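Local coordinates for molybdate-binding protein MolA (PDB 3PSH) that binds molybdate and tungstate in the periplasm and serves as the solute-binding component of the MolBCA ABC transporter for low-affinity molybdate import, at residues 188-193 with 220-225; 234-239 with 259-264; 286-291 with 309-314. One frame throughout, in Å; residues are numbered along the deposited sequence.

Interaction 1 (188-193 with 220-225)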
ATOM      1  N   MET A 188      -0.746  -8.691 -12.033  1.00 15.37           N
ATOM      2  CA  MET A 188      -0.026  -8.716 -10.776  1.00 14.88           C
ATOM      3  C   MET A 188      -0.055 -10.151 -10.187  1.00 15.26           C
ATOM      4  O   MET A 188      -1.081 -10.613  -9.767  1.00 15.22           O
ATOM      5  CB  MET A 188      -0.662  -7.637  -9.847  1.00 15.41           C
ATOM      6  CG  MET A 188      -0.153  -7.690  -8.478  1.00 18.12           C
ATOM      7  SD  MET A 188       1.640  -7.565  -8.283  1.00 24.93           S
ATOM      8  CE  MET A 188       1.897  -6.094  -8.889  1.00 19.17           C
ATOM      9  N   ALA A 189       1.081 -10.783 -10.120  1.00 16.94           N
ATOM     10  CA  ALA A 189       1.133 -12.189  -9.601  1.00 17.20           C
ATOM     11  C   ALA A 189       1.666 -12.182  -8.145  1.00 15.97           C
ATOM     12  O   ALA A 189       2.807 -11.846  -7.885  1.00 16.63           O
ATOM     13  CB  ALA A 189       2.089 -13.029 -10.532  1.00 17.55           C
ATOM     14  N   ASN A 190       0.757 -12.438  -7.205  1.00 16.19           N
ATOM     15  CA  ASN A 190       1.055 -12.644  -5.786  1.00 17.82           C
ATOM     16  C   ASN A 190       1.211 -14.151  -5.511  1.00 17.44           C
ATOM     17  O   ASN A 190       0.871 -14.978  -6.387  1.00 18.78           O
ATOM     18  CB  ASN A 190      -0.033 -11.996  -4.907  1.00 17.40           C
ATOM     19  CG  ASN A 190       0.275 -10.568  -4.596  1.00 20.59           C
ATOM     20  OD1 ASN A 190       0.523  -9.771  -5.478  1.00 17.78           O
ATOM     21  ND2 ASN A 190       0.293 -10.233  -3.295  1.00 17.70           N
ATOM     22  N   PRO A 191       1.751 -14.518  -4.341  1.00 19.27           N
ATOM     23  CA  PRO A 191       2.000 -15.945  -3.991  1.00 18.87           C
ATOM     24  C   PRO A 191       0.767 -16.783  -4.140  1.00 20.95           C
ATOM     25  O   PRO A 191      -0.407 -16.303  -4.095  1.00 19.06           O
ATOM     26  CB  PRO A 191       2.437 -15.862  -2.519  1.00 21.46           C
ATOM     27  CG  PRO A 191       3.192 -14.588  -2.494  1.00 20.21           C
ATOM     28  CD  PRO A 191       2.277 -13.631  -3.301  1.00 19.09           C
ATOM     29  N   ASP A 192       0.990 -18.056  -4.470  1.00 20.58           N
ATOM     30  CA  ASP A 192      -0.153 -18.984  -4.512  1.00 22.09           C
ATOM     31  C   ASP A 192      -1.362 -18.595  -5.413  1.00 19.49           C
ATOM     32  O   ASP A 192      -2.486 -18.625  -4.923  1.00 21.75           O
ATOM     33  CB  ASP A 192      -0.593 -19.254  -3.058  1.00 23.58           C
ATOM     34  CG  ASP A 192       0.540 -19.840  -2.253  1.00 31.62           C
ATOM     35  OD1 ASP A 192       1.170 -20.802  -2.756  1.00 38.21           O
ATOM     36  OD2 ASP A 192       0.850 -19.305  -1.163  1.00 31.91           O
ATOM     37  N   LEU A 193      -1.106 -18.161  -6.658  1.00 20.49           N
ATOM     38  CA  LEU A 193      -2.104 -17.717  -7.657  1.00 19.46           C
ATOM     39  C   LEU A 193      -3.058 -16.625  -7.128  1.00 18.00           C
ATOM     40  O   LEU A 193      -4.211 -16.528  -7.531  1.00 19.12           O
ATOM     41  CB  LEU A 193      -2.863 -18.854  -8.342  1.00 21.49           C
ATOM     42  CG  LEU A 193      -2.178 -19.323  -9.653  1.00 21.90           C
ATOM     43  CD1 LEU A 193      -2.742 -20.783  -9.792  1.00 30.62           C
ATOM     44  CD2 LEU A 193      -2.611 -18.453 -10.802  1.00 23.46           C
ATOM     45  N   LYS A 220     -13.002  -9.409  -8.153  1.00 18.56           N
ATOM     46  CA  LYS A 220     -13.218  -8.358  -7.158  1.00 19.37           C
ATOM     47  C   LYS A 220     -12.186  -8.408  -6.040  1.00 19.52           C
ATOM     48  O   LYS A 220     -12.126  -9.381  -5.243  1.00 19.15           O
ATOM     49  CB  LYS A 220     -14.634  -8.547  -6.585  1.00 19.97           C
ATOM     50  CG  LYS A 220     -15.072  -7.355  -5.687  1.00 19.32           C
ATOM     51  CD  LYS A 220     -16.280  -7.863  -4.796  1.00 23.42           C
ATOM     52  CE  LYS A 220     -16.848  -6.652  -4.045  1.00 26.28           C
ATOM     53  NZ  LYS A 220     -18.134  -6.884  -3.377  1.00 25.23           N
ATOM     54  N   GLY A 221     -11.350  -7.348  -5.990  1.00 17.36           N
ATOM     55  CA  GLY A 221     -10.354  -7.262  -4.934  1.00 17.36           C
ATOM     56  C   GLY A 221      -9.397  -8.421  -4.887  1.00 19.20           C
ATOM     57  O   GLY A 221      -8.916  -8.915  -5.942  1.00 18.95           O
ATOM     58  N   PHE A 222      -8.945  -8.796  -3.703  1.00 16.89           N
ATOM     59  CA  PHE A 222      -7.791  -9.662  -3.660  1.00 16.95           C
ATOM     60  C   PHE A 222      -8.317 -11.096  -3.622  1.00 19.29           C
ATOM     61  O   PHE A 222      -9.077 -11.490  -2.715  1.00 18.98           O
ATOM     62  CB  PHE A 222      -6.855  -9.360  -2.474  1.00 17.69           C
ATOM     63  CG  PHE A 222      -5.658 -10.327  -2.433  1.00 18.95           C
ATOM     64  CD1 PHE A 222      -4.573 -10.194  -3.332  1.00 20.71           C
ATOM     65  CD2 PHE A 222      -5.776 -11.532  -1.670  1.00 26.66           C
ATOM     66  CE1 PHE A 222      -3.564 -11.122  -3.382  1.00 26.10           C
ATOM     67  CE2 PHE A 222      -4.759 -12.468  -1.715  1.00 22.57           C
ATOM     68  CZ  PHE A 222      -3.654 -12.278  -2.566  1.00 25.48           C
ATOM     69  N   LYS A 223      -7.991 -11.908  -4.652  1.00 19.84           N
ATOM     70  CA  LYS A 223      -8.549 -13.281  -4.739  1.00 19.79           C
ATOM     71  C   LYS A 223      -7.530 -14.290  -5.245  1.00 20.40           C
ATOM     72  O   LYS A 223      -6.591 -13.880  -5.964  1.00 19.11           O
ATOM     73  CB  LYS A 223      -9.787 -13.359  -5.648  1.00 18.23           C
ATOM     74  CG  LYS A 223     -11.011 -12.560  -5.158  1.00 18.06           C
ATOM     75  CD  LYS A 223     -11.629 -13.180  -3.910  1.00 20.15           C
ATOM     76  CE  LYS A 223     -12.601 -12.169  -3.248  1.00 23.94           C
ATOM     77  NZ  LYS A 223     -13.657 -11.488  -4.068  1.00 24.17           N
ATOM     78  N   GLN A 224      -7.722 -15.578  -4.915  1.00 23.28           N
ATOM     79  CA  GLN A 224      -7.007 -16.667  -5.604  1.00 23.82           C
ATOM     80  C   GLN A 224      -7.738 -16.981  -6.885  1.00 24.06           C
ATOM     81  O   GLN A 224      -8.989 -17.124  -6.883  1.00 22.03           O
ATOM     82  CB  GLN A 224      -6.980 -17.957  -4.754  1.00 25.83           C
ATOM     83  CG  GLN A 224      -6.052 -19.056  -5.378  1.00 24.89           C
ATOM     84  CD  GLN A 224      -5.783 -20.255  -4.471  1.00 26.27           C
ATOM     85  OE1 GLN A 224      -6.723 -20.920  -4.030  1.00 30.41           O
ATOM     86  NE2 GLN A 224      -4.502 -20.539  -4.206  1.00 27.21           N
ATOM     87  N   VAL A 225      -6.977 -17.025  -7.988  1.00 23.15           N
ATOM     88  CA  VAL A 225      -7.555 -17.312  -9.313  1.00 23.47           C
ATOM     89  C   VAL A 225      -6.984 -18.658  -9.759  1.00 22.45           C
ATOM     90  O   VAL A 225      -6.079 -19.221  -9.093  1.00 25.67           O
ATOM     91  CB  VAL A 225      -7.244 -16.123 -10.280  1.00 22.12           C
ATOM     92  CG1 VAL A 225      -7.794 -14.774  -9.587  1.00 24.37           C
ATOM     93  CG2 VAL A 225      -5.772 -15.936 -10.533  1.00 19.87           C
TER
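Leu-193 and Val-225 make the close-fitting part of this contact, where a loop leaving strand 184-188 meets the end of strand 222-224. Val-225 N donates to Leu-193 O at 2.8 Å, almost straight (173°), and the same oxygen takes a CA-H contact from Gln-224. Leu-193 CD2 rests on Val-225 CG2 at 4.0 Å, the two side chains crossing at about a right angle.

On the exposed side a single side-chain hydrogen bond spans to the loop. The extended Gln-224 chain, with CG anti to the backbone N (chi1 -172°), carries NE2 to Asp-192 O, 2.9 Å away; the donor sits above the carbonyl plane, although the oxygen lies close to the amide plane of Gln-224.

Sparser still is the meeting of buried Asn-190 with exposed Phe-222, whose ring edge brings CE1 to 3.9 Å from Asn-190 CB. Asn-190 ND2 is engaged by Gln-241, and its side chain lies close to Tyr-196 and Arg-243, consistent with a second-shell place at the molybdate site. Phe-222 also meets the molybdate-binding Tyr-196 edge-to-face. The Val-225 to Leu-193 bond continues the antiparallel pairing of strands 194-196 and 222-224 that joins Lys-223 with Thr-195, while Pro-191 leans on helix 247-252.

Interaction 2 (234-239 with 259-264)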
ATOM      1  N   ASN A 234      -3.904 -13.828 -20.678  1.00 20.03           N
ATOM      2  CA  ASN A 234      -2.721 -13.707 -21.514  1.00 18.55           C
ATOM      3  C   ASN A 234      -2.012 -12.300 -21.432  1.00 16.05           C
ATOM      4  O   ASN A 234      -1.874 -11.538 -22.408  1.00 17.19           O
ATOM      5  CB  ASN A 234      -3.009 -14.125 -23.009  1.00 18.76           C
ATOM      6  CG  ASN A 234      -1.704 -14.323 -23.727  1.00 22.86           C
ATOM      7  OD1 ASN A 234      -0.743 -14.793 -23.093  1.00 20.95           O
ATOM      8  ND2 ASN A 234      -1.636 -13.955 -25.020  1.00 29.68           N
ATOM      9  N   PRO A 235      -1.589 -11.901 -20.230  1.00 17.34           N
ATOM     10  CA  PRO A 235      -1.072 -10.576 -20.097  1.00 15.81           C
ATOM     11  C   PRO A 235       0.230 -10.423 -20.836  1.00 14.40           C
ATOM     12  O   PRO A 235       1.028 -11.403 -20.905  1.00 18.89           O
ATOM     13  CB  PRO A 235      -0.743 -10.466 -18.592  1.00 16.24           C
ATOM     14  CG  PRO A 235      -0.633 -12.015 -18.096  1.00 17.27           C
ATOM     15  CD  PRO A 235      -1.731 -12.610 -18.922  1.00 17.12           C
ATOM     16  N   ALA A 236       0.458  -9.181 -21.336  1.00 16.52           N
ATOM     17  CA  ALA A 236       1.730  -8.814 -22.011  1.00 15.01           C
ATOM     18  C   ALA A 236       2.926  -8.669 -21.056  1.00 17.06           C
ATOM     19  O   ALA A 236       4.119  -8.931 -21.374  1.00 17.71           O
ATOM     20  CB  ALA A 236       1.557  -7.469 -22.788  1.00 16.60           C
ATOM     21  N   VAL A 237       2.581  -8.309 -19.806  1.00 16.48           N
ATOM     22  CA  VAL A 237       3.579  -7.951 -18.784  1.00 14.61           C
ATOM     23  C   VAL A 237       3.067  -8.585 -17.465  1.00 16.11           C
ATOM     24  O   VAL A 237       1.892  -8.465 -17.147  1.00 17.21           O
ATOM     25  CB  VAL A 237       3.663  -6.481 -18.627  1.00 17.09           C
ATOM     26  CG1 VAL A 237       4.609  -6.181 -17.480  1.00 16.42           C
ATOM     27  CG2 VAL A 237       4.289  -5.800 -19.865  1.00 16.45           C
ATOM     28  N   ILE A 238       3.955  -9.224 -16.745  1.00 16.27           N
ATOM     29  CA  ILE A 238       3.656  -9.713 -15.373  1.00 16.69           C
ATOM     30  C   ILE A 238       4.507  -8.977 -14.379  1.00 16.70           C
ATOM     31  O   ILE A 238       5.684  -8.803 -14.581  1.00 16.86           O
ATOM     32  CB  ILE A 238       3.734 -11.255 -15.216  1.00 18.42           C
ATOM     33  CG1 ILE A 238       2.624 -11.948 -15.950  1.00 17.29           C
ATOM     34  CG2 ILE A 238       3.732 -11.746 -13.748  1.00 16.48           C
ATOM     35  CD1 ILE A 238       2.953 -13.536 -16.141  1.00 16.98           C
ATOM     36  N   LEU A 239       3.868  -8.470 -13.298  1.00 15.13           N
ATOM     37  CA  LEU A 239       4.559  -7.726 -12.254  1.00 13.63           C
ATOM     38  C   LEU A 239       4.444  -8.542 -10.974  1.00 11.71           C
ATOM     39  O   LEU A 239       3.451  -9.294 -10.791  1.00 15.82           O
ATOM     40  CB  LEU A 239       3.946  -6.308 -12.058  1.00 12.47           C
ATOM     41  CG  LEU A 239       4.048  -5.472 -13.414  1.00 14.64           C
ATOM     42  CD1 LEU A 239       3.330  -4.224 -13.204  1.00 12.80           C
ATOM     43  CD2 LEU A 239       5.610  -5.146 -13.739  1.00 16.53           C
ATOM     44  N   ASN A 259       3.600 -20.340 -22.023  1.00 26.80           N
ATOM     45  CA  ASN A 259       2.960 -19.845 -23.234  1.00 26.45           C
ATOM     46  C   ASN A 259       2.271 -18.493 -23.034  1.00 23.06           C
ATOM     47  O   ASN A 259       1.889 -17.842 -23.987  1.00 24.01           O
ATOM     48  CB  ASN A 259       1.916 -20.809 -23.791  1.00 27.84           C
ATOM     49  CG  ASN A 259       2.541 -22.016 -24.454  1.00 32.22           C
ATOM     50  OD1 ASN A 259       1.887 -23.032 -24.536  1.00 40.03           O
ATOM     51  ND2 ASN A 259       3.794 -21.916 -24.935  1.00 34.08           N
ATOM     52  N   ILE A 260       2.092 -18.069 -21.791  1.00 20.51           N
ATOM     53  CA  ILE A 260       1.725 -16.675 -21.623  1.00 18.03           C
ATOM     54  C   ILE A 260       2.669 -15.661 -22.317  1.00 17.24           C
ATOM     55  O   ILE A 260       3.902 -15.693 -22.257  1.00 17.69           O
ATOM     56  CB  ILE A 260       1.596 -16.366 -20.102  1.00 16.79           C
ATOM     57  CG1 ILE A 260       0.492 -17.218 -19.495  1.00 18.53           C
ATOM     58  CG2 ILE A 260       1.387 -14.920 -19.922  1.00 16.54           C
ATOM     59  CD1 ILE A 260       0.705 -17.151 -17.969  1.00 21.39           C
ATOM     60  N   GLN A 261       2.023 -14.694 -22.961  1.00 17.69           N
ATOM     61  CA  GLN A 261       2.721 -13.644 -23.695  1.00 19.06           C
ATOM     62  C   GLN A 261       3.846 -13.015 -22.868  1.00 18.80           C
ATOM     63  O   GLN A 261       4.978 -12.969 -23.307  1.00 16.49           O
ATOM     64  CB  GLN A 261       1.743 -12.605 -24.250  1.00 21.47           C
ATOM     65  CG  GLN A 261       2.325 -11.468 -25.180  1.00 26.97           C
ATOM     66  CD  GLN A 261       1.309 -10.258 -25.340  1.00 34.86           C
ATOM     67  OE1 GLN A 261       0.096 -10.298 -24.856  1.00 32.82           O
ATOM     68  NE2 GLN A 261       1.820  -9.139 -25.964  1.00 32.30           N
ATOM     69  N   ALA A 262       3.607 -12.584 -21.621  1.00 15.30           N
ATOM     70  CA  ALA A 262       4.749 -12.064 -20.853  1.00 15.16           C
ATOM     71  C   ALA A 262       5.937 -13.054 -20.670  1.00 15.01           C
ATOM     72  O   ALA A 262       7.069 -12.617 -20.542  1.00 15.05           O
ATOM     73  CB  ALA A 262       4.253 -11.545 -19.406  1.00 16.97           C
ATOM     74  N   LEU A 263       5.652 -14.330 -20.474  1.00 17.88           N
ATOM     75  CA  LEU A 263       6.752 -15.320 -20.340  1.00 16.53           C
ATOM     76  C   LEU A 263       7.634 -15.328 -21.634  1.00 16.49           C
ATOM     77  O   LEU A 263       8.911 -15.203 -21.556  1.00 14.77           O
ATOM     78  CB  LEU A 263       6.204 -16.690 -19.975  1.00 18.35           C
ATOM     79  CG  LEU A 263       6.103 -16.951 -18.440  1.00 19.53           C
ATOM     80  CD1 LEU A 263       7.452 -16.743 -17.703  1.00 19.75           C
ATOM     81  CD2 LEU A 263       5.042 -16.063 -17.783  1.00 19.61           C
ATOM     82  N   LYS A 264       6.891 -15.561 -22.736  1.00 16.43           N
ATOM     83  CA  LYS A 264       7.489 -15.673 -24.099  1.00 16.31           C
ATOM     84  C   LYS A 264       8.389 -14.454 -24.345  1.00 11.90           C
ATOM     85  O   LYS A 264       9.456 -14.600 -25.019  1.00 18.71           O
ATOM     86  CB  LYS A 264       6.433 -15.745 -25.223  1.00 16.74           C
ATOM     87  CG  LYS A 264       5.672 -17.082 -25.258  1.00 19.38           C
ATOM     88  CD  LYS A 264       4.332 -16.764 -25.953  1.00 29.67           C
ATOM     89  CE  LYS A 264       3.844 -17.871 -26.836  1.00 37.76           C
ATOM     90  NZ  LYS A 264       2.421 -17.655 -27.258  1.00 40.44           N
TER
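Asn-234 OD1 accepts a hydrogen bond from Gln-261 N at 2.8 Å, nearly straight at 173°, with the donor tilted 19° from the carbonyl plane of the side chain. The amide reaches this N-H because CG stands anti to the backbone N (chi1 -165°). One residue further along, Ala-262 N donates to Pro-235 O at 2.9 Å, here in the carbonyl plane but more bent at the hydrogen. A side-chain and a main-chain oxygen of the turn before strand 237-240 thus take two successive N-H groups from the first turn of helix 261-264, just after the N-cap position of Ile-260.

Around these bonds the backbones come close. Ala-262 CA lies 3.2 Å from Ala-236 O in a CA-H...O contact, and the methyl of Ala-262 lies between that carbonyl and Ile-238, 3.8 Å from its CG1. The extended Gln-261 side chain passes alongside Ala-236 on the outer margin.

Apolar contacts complete the joint. Ile-260 CG2 meets Pro-235 CG at 4.0 Å, and the Ile-238 and Leu-263 side chains cross obliquely, CD1 to CD2 3.7 Å.

Strand 237-240 is an inner strand of the four-stranded parallel sheet that also holds 211-213, flanked by strands 184-188 and 268-270. Helix 261-264 belongs to the beta-alpha-beta crossover from 237-240 to its parallel neighbour 268-270. Ile-238 and Leu-263 both pack on Ile-251 of helix 247-252, whereas Ile-260 turns to Val-230 and Leu-231 of helix 227-233.

Interaction 3 (286-291 with 309-314)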
ATOM      1  N   LEU A 286       2.701   6.147  -5.378  1.00 11.59           N
ATOM      2  CA  LEU A 286       2.303   7.247  -6.356  1.00 11.78           C
ATOM      3  C   LEU A 286       3.515   7.973  -6.880  1.00 13.22           C
ATOM      4  O   LEU A 286       3.797   8.005  -8.111  1.00 15.86           O
ATOM      5  CB  LEU A 286       1.327   8.285  -5.698  1.00 12.93           C
ATOM      6  CG  LEU A 286      -0.077   7.622  -5.642  1.00 14.46           C
ATOM      7  CD1 LEU A 286      -0.349   6.411  -4.671  1.00 12.79           C
ATOM      8  CD2 LEU A 286      -1.120   8.754  -5.338  1.00 11.73           C
ATOM      9  N   ALA A 287       4.307   8.527  -5.945  1.00 12.00           N
ATOM     10  CA  ALA A 287       5.318   9.490  -6.317  1.00 12.46           C
ATOM     11  C   ALA A 287       6.431   8.827  -7.213  1.00 15.23           C
ATOM     12  O   ALA A 287       6.856   9.351  -8.296  1.00 15.75           O
ATOM     13  CB  ALA A 287       5.872  10.103  -5.082  1.00 15.69           C
ATOM     14  N   LEU A 288       6.913   7.685  -6.748  1.00 13.21           N
ATOM     15  CA  LEU A 288       8.005   7.014  -7.389  1.00 15.06           C
ATOM     16  C   LEU A 288       7.536   5.777  -8.215  1.00 15.14           C
ATOM     17  O   LEU A 288       8.064   5.467  -9.315  1.00 15.54           O
ATOM     18  CB  LEU A 288       9.043   6.597  -6.274  1.00 15.43           C
ATOM     19  CG  LEU A 288       9.464   7.722  -5.307  1.00 14.86           C
ATOM     20  CD1 LEU A 288      10.420   7.124  -4.221  1.00 15.46           C
ATOM     21  CD2 LEU A 288      10.199   8.858  -6.054  1.00 16.26           C
ATOM     22  N   GLY A 289       6.651   4.978  -7.633  1.00 15.21           N
ATOM     23  CA  GLY A 289       6.282   3.754  -8.250  1.00 13.98           C
ATOM     24  C   GLY A 289       5.642   3.975  -9.629  1.00 14.70           C
ATOM     25  O   GLY A 289       5.955   3.221 -10.543  1.00 13.77           O
ATOM     26  N   GLU A 290       4.661   4.871  -9.735  1.00 13.39           N
ATOM     27  CA  GLU A 290       3.985   5.067 -11.020  1.00 12.42           C
ATOM     28  C   GLU A 290       4.967   5.605 -12.070  1.00 12.09           C
ATOM     29  O   GLU A 290       4.917   5.222 -13.239  1.00 13.69           O
ATOM     30  CB  GLU A 290       2.842   6.057 -10.875  1.00 13.31           C
ATOM     31  CG  GLU A 290       1.735   5.416 -10.030  1.00 12.22           C
ATOM     32  CD  GLU A 290       0.517   6.348  -9.819  1.00 13.80           C
ATOM     33  OE1 GLU A 290       0.486   7.506 -10.299  1.00 14.45           O
ATOM     34  OE2 GLU A 290      -0.419   5.901  -9.022  1.00 13.65           O
ATOM     35  N   VAL A 291       5.939   6.386 -11.624  1.00 14.30           N
ATOM     36  CA  VAL A 291       6.974   6.939 -12.569  1.00 14.35           C
ATOM     37  C   VAL A 291       7.873   5.732 -12.995  1.00 15.21           C
ATOM     38  O   VAL A 291       8.139   5.553 -14.214  1.00 13.44           O
ATOM     39  CB  VAL A 291       7.809   8.099 -11.963  1.00 13.67           C
ATOM     40  CG1 VAL A 291       8.879   8.570 -12.967  1.00 16.81           C
ATOM     41  CG2 VAL A 291       6.871   9.288 -11.538  1.00 14.62           C
ATOM     42  N   LYS A 309      17.315  10.096  -8.994  1.00 18.60           N
ATOM     43  CA  LYS A 309      17.418  11.316  -8.125  1.00 21.07           C
ATOM     44  C   LYS A 309      16.094  11.521  -7.411  1.00 20.54           C
ATOM     45  O   LYS A 309      16.034  11.976  -6.236  1.00 21.59           O
ATOM     46  CB  LYS A 309      17.805  12.563  -8.965  1.00 21.76           C
ATOM     47  CG  LYS A 309      17.784  13.935  -8.313  1.00 26.42           C
ATOM     48  CD  LYS A 309      18.540  14.990  -9.210  1.00 31.12           C
ATOM     49  CE  LYS A 309      18.578  16.403  -8.547  1.00 37.06           C
ATOM     50  NZ  LYS A 309      17.247  16.794  -7.956  1.00 36.72           N
ATOM     51  N   MET A 310      15.007  11.242  -8.142  1.00 21.00           N
ATOM     52  CA  MET A 310      13.700  11.457  -7.565  1.00 19.70           C
ATOM     53  C   MET A 310      13.662  10.518  -6.349  1.00 18.64           C
ATOM     54  O   MET A 310      13.183  10.907  -5.248  1.00 18.28           O
ATOM     55  CB  MET A 310      12.584  11.134  -8.555  1.00 18.48           C
ATOM     56  CG  MET A 310      12.252  12.304  -9.433  1.00 24.64           C
ATOM     57  SD  MET A 310      10.902  11.639 -10.529  1.00 29.00           S
ATOM     58  CE  MET A 310      10.613  13.159 -11.508  1.00 35.91           C
ATOM     59  N   VAL A 311      14.119   9.281  -6.538  1.00 17.78           N
ATOM     60  CA  VAL A 311      14.027   8.262  -5.454  1.00 17.94           C
ATOM     61  C   VAL A 311      14.933   8.587  -4.273  1.00 19.31           C
ATOM     62  O   VAL A 311      14.520   8.501  -3.067  1.00 17.21           O
ATOM     63  CB  VAL A 311      14.376   6.856  -6.015  1.00 16.91           C
ATOM     64  CG1 VAL A 311      14.526   5.827  -4.826  1.00 17.25           C
ATOM     65  CG2 VAL A 311      13.370   6.344  -7.039  1.00 18.01           C
ATOM     66  N   ASN A 312      16.142   9.026  -4.617  1.00 19.02           N
ATOM     67  CA  ASN A 312      17.078   9.456  -3.564  1.00 21.41           C
ATOM     68  C   ASN A 312      16.550  10.616  -2.704  1.00 21.19           C
ATOM     69  O   ASN A 312      16.593  10.512  -1.440  1.00 20.35           O
ATOM     70  CB  ASN A 312      18.421   9.887  -4.106  1.00 23.99           C
ATOM     71  CG  ASN A 312      19.403  10.202  -2.963  1.00 30.15           C
ATOM     72  OD1 ASN A 312      19.728   9.293  -2.166  1.00 35.78           O
ATOM     73  ND2 ASN A 312      19.828  11.480  -2.835  1.00 31.94           N
ATOM     74  N   ASP A 313      16.036  11.670  -3.356  1.00 19.08           N
ATOM     75  CA  ASP A 313      15.550  12.855  -2.660  1.00 18.57           C
ATOM     76  C   ASP A 313      14.378  12.447  -1.672  1.00 16.54           C
ATOM     77  O   ASP A 313      14.281  12.911  -0.536  1.00 18.66           O
ATOM     78  CB  ASP A 313      15.003  13.908  -3.652  1.00 20.23           C
ATOM     79  CG  ASP A 313      16.112  14.583  -4.465  1.00 20.76           C
ATOM     80  OD1 ASP A 313      17.271  14.473  -4.014  1.00 26.02           O
ATOM     81  OD2 ASP A 313      15.752  15.108  -5.571  1.00 22.55           O
ATOM     82  N   TYR A 314      13.517  11.555  -2.189  1.00 16.02           N
ATOM     83  CA  TYR A 314      12.361  11.068  -1.467  1.00 15.85           C
ATOM     84  C   TYR A 314      12.822  10.210  -0.260  1.00 15.08           C
ATOM     85  O   TYR A 314      12.286  10.414   0.888  1.00 15.03           O
ATOM     86  CB  TYR A 314      11.446  10.220  -2.404  1.00 13.97           C
ATOM     87  CG  TYR A 314      10.064   9.788  -1.755  1.00 12.30           C
ATOM     88  CD1 TYR A 314       8.923  10.419  -2.122  1.00 10.99           C
ATOM     89  CD2 TYR A 314      10.045   8.863  -0.738  1.00 15.10           C
ATOM     90  CE1 TYR A 314       7.642  10.068  -1.501  1.00 15.48           C
ATOM     91  CE2 TYR A 314       8.863   8.430  -0.172  1.00 12.42           C
ATOM     92  CZ  TYR A 314       7.628   9.079  -0.517  1.00 13.39           C
ATOM     93  OH  TYR A 314       6.407   8.748   0.103  1.00 15.86           O
TER
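Leu-288 is the central apolar residue between helices 283-297 and 307-319, which run close to antiparallel here: the axes of the short segments make an angle of 159° and approach to 10.1 Å. With CG anti to the carbonyl carbon (chi1 -50°), the side chain is sent toward the facing helix. Its two methyls share Val-311 CG2, each at 4.2 Å, and both touch Tyr-314 CB. Beyond that they divide: CD1 takes the root of the Tyr-314 ring, 3.6 Å from CG, whereas CD2 lies beside the backbone of the facing helix, 3.7 Å from Met-310 O, and meets Met-310 CB at 4.1 Å.

Smaller apolar contacts extend the seam. Ala-287 CB approaches Tyr-314 CE1 at 4.0 Å, so that the ring receives both an alanine methyl and a leucine methyl. One turn along from Ala-287, Val-291 CG1 faces Met-310 SD more loosely, at 4.4 Å.

Polar interactions stay out of the seam, and no hydrogen bond joins the two segments. Tyr-314 carries its hydroxyl beyond the contact to Gln-34. Glu-290 bonds on another side of its helix, where Arg-168 forms a salt bridge with it and Tyr-201 a hydrogen bond.

The contact therefore probably rests mainly on van der Waals fit and burial of apolar surface, with branched and aromatic groups filling the interface. A directional bond fastens its margin instead, from Tyr-314 to Gln-34, and no molybdate-binding residue takes part.

Along the chain the three contacts follow in series, each closing before the next opens. Interactions 1 and 2 have centres about 16 Å apart and share the parallel sheet of strands 211-213, 184-188, 237-240 and 268-270: Ala-189 N probably donates to Leu-239 O, 2.9 Å away, which continues the pairing of 184-188 with 237-240 past the end of 184-188, and Ala-189 CB packs on Ile-238 CG2. Interaction 3 joins two late helices and lies about 26 Å, centre to centre, from each of the others without touching them. Interaction 1 is the one beside the molybdate pocket; interaction 2 lies farther from it, about 24 Å from the centre of the chain, and interaction 3 is helix packing away from the annotated sites.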